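Local coordinates for uncharacterized protein (Bacteroides fragilis, PDB 3NNG) that is of unknown function but carries a calcium-bound F5/8 type C domain, a beta-sandwich module that in many relatives binds carbohydrate, at residues T75-T80 with A152-Y157. The protein carries 1 engineered substitution. Residues are numbered along the deposited sequence; the frame is centred on the assembly and turned at random.
With CA (calcium ion), chain C.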
# COMPACT_ATOMS: atom_id res chain seq x y z
N THR A 75 -6.21 10.42 5.07
CA THR A 75 -5.81 10.53 6.48
C THR A 75 -4.77 9.49 6.90
O THR A 75 -4.12 9.63 7.93
CB THR A 75 -7.03 10.49 7.44
OG1 THR A 75 -6.60 10.82 8.77
CG2 THR A 75 -7.68 9.11 7.45
N GLY A 76 -4.60 8.45 6.10
CA GLY A 76 -3.59 7.46 6.40
C GLY A 76 -3.81 6.23 5.55
O GLY A 76 -4.69 6.23 4.69
N PHE A 77 -3.02 5.19 5.78
CA PHE A 77 -3.24 3.93 5.10
C PHE A 77 -2.89 2.79 6.05
O PHE A 77 -2.36 3.01 7.15
CB PHE A 77 -2.41 3.87 3.82
CG PHE A 77 -0.95 3.74 4.06
CD1 PHE A 77 -0.18 4.86 4.36
CD2 PHE A 77 -0.33 2.51 4.01
CE1 PHE A 77 1.18 4.75 4.59
CE2 PHE A 77 1.02 2.38 4.25
CZ PHE A 77 1.78 3.51 4.54
N SER A 78 -3.16 1.57 5.61
CA SER A 78 -2.84 0.40 6.40
C SER A 78 -2.44 -0.74 5.50
O SER A 78 -2.96 -0.88 4.38
CB SER A 78 -4.04 -0.02 7.25
OG SER A 78 -5.02 -0.64 6.44
N VAL A 79 -1.54 -1.58 6.01
CA VAL A 79 -1.08 -2.76 5.30
C VAL A 79 -1.10 -3.95 6.26
O VAL A 79 -1.06 -3.77 7.48
CB VAL A 79 0.34 -2.53 4.69
CG1 VAL A 79 0.29 -1.41 3.65
CG2 VAL A 79 1.36 -2.19 5.77
N THR A 80 -1.19 -5.15 5.70
CA THR A 80 -1.12 -6.39 6.48
C THR A 80 0.17 -7.13 6.15
O THR A 80 0.98 -6.66 5.35
CB THR A 80 -2.30 -7.33 6.15
OG1 THR A 80 -2.25 -7.68 4.76
CG2 THR A 80 -3.65 -6.64 6.45
N ALA A 152 -0.90 -8.34 1.75
CA ALA A 152 -2.09 -9.07 1.34
C ALA A 152 -3.26 -8.12 1.22
O ALA A 152 -4.13 -8.31 0.39
CB ALA A 152 -2.41 -10.17 2.32
N GLU A 153 -3.25 -7.07 2.03
CA GLU A 153 -4.32 -6.10 2.02
C GLU A 153 -3.78 -4.73 2.34
O GLU A 153 -3.13 -4.55 3.36
CB GLU A 153 -5.37 -6.49 3.06
CG GLU A 153 -6.29 -7.59 2.57
CD GLU A 153 -7.10 -7.14 1.36
OE1 GLU A 153 -7.78 -6.10 1.47
OE2 GLU A 153 -7.04 -7.80 0.32
N ILE A 154 -4.04 -3.78 1.45
CA ILE A 154 -3.79 -2.38 1.73
C ILE A 154 -5.09 -1.59 1.65
O ILE A 154 -5.95 -1.88 0.82
CB ILE A 154 -2.79 -1.76 0.75
CG1 ILE A 154 -2.43 -0.35 1.21
CG2 ILE A 154 -3.36 -1.78 -0.69
CD1 ILE A 154 -1.21 0.22 0.50
N ASN A 155 -5.23 -0.60 2.52
CA ASN A 155 -6.39 0.27 2.53
C ASN A 155 -5.96 1.71 2.65
O ASN A 155 -4.90 2.00 3.20
CB ASN A 155 -7.31 -0.08 3.70
CG ASN A 155 -8.14 -1.30 3.42
OD1 ASN A 155 -9.17 -1.22 2.75
ND2 ASN A 155 -7.70 -2.44 3.92
N LEU A 156 -6.78 2.61 2.13
CA LEU A 156 -6.57 4.04 2.35
C LEU A 156 -7.76 4.54 3.14
O LEU A 156 -8.87 4.02 2.98
CB LEU A 156 -6.45 4.78 1.01
CG LEU A 156 -5.07 4.99 0.37
CD1 LEU A 156 -4.17 3.78 0.56
CD2 LEU A 156 -5.20 5.36 -1.14
N TYR A 157 -7.53 5.55 3.99
CA TYR A 157 -8.59 6.04 4.88
C TYR A 157 -8.87 7.52 4.72
O TYR A 157 -7.99 8.32 4.35
CB TYR A 157 -8.23 5.75 6.35
CG TYR A 157 -8.07 4.27 6.62
CD1 TYR A 157 -6.83 3.67 6.50
CD2 TYR A 157 -9.16 3.47 6.94
CE1 TYR A 157 -6.67 2.30 6.73
CE2 TYR A 157 -9.02 2.10 7.16
CZ TYR A 157 -7.76 1.53 7.05
OH TYR A 157 -7.58 0.17 7.26
CA CA C . -5.70 -9.90 -0.60
O HOH W 1 -4.97 -3.11 5.32
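The Tyr157 ring turns one edge to segment 75-80: Gly76 O, Phe77 CA and Ser78 OG lie along that edge near the ring plane, and CD1 comes to 3.9 Å from Phe77 CA, while the ring of Trp14 meets it from outside the pair with planes at about 35°. The Phe77 ring, by contrast, stands over the other face of the sheet, has Val79 CG1 in plane at its edge and reaches on to Ala126 and Ile140, while the CB of Phe77, not its ring, touches Leu156 CD1 at 3.7 Å. Val79 and Ile154 lie side by side there, CG1 to CG1 3.8 Å. With CG beside its own backbone N (chi1 -60°), Tyr157 runs along the partner strand, and its OH is hydrogen-bonded to Ser78 OG at 2.8 Å. Ser78 OG also bonds a water at 2.7 Å; that water donates to Glu153 O and accepts from Asn155 ND2, so three residues share it. The strands are antiparallel neighbours in the beta-sandwich of the F5/8 type C domain, and strand 71-79 pairs on its other edge with strand 124-144. Ser78 and Asn155 form a hydrogen-bonded pair, Asn155 N giving to Ser78 O at 2.9 Å and Ser78 N to Asn155 O at 3.0 Å. Beyond the paired strands the link weakens: Glu153 N makes a weak bond, 3.0 Å, to Thr80 OG1. Here the chain turns to calcium, which takes Ala152 O and Glu153 OE2 together with Leu41, Asp44, Glu46 and Thr49, while Glu153 OE1 is salt-bridged to Arg19.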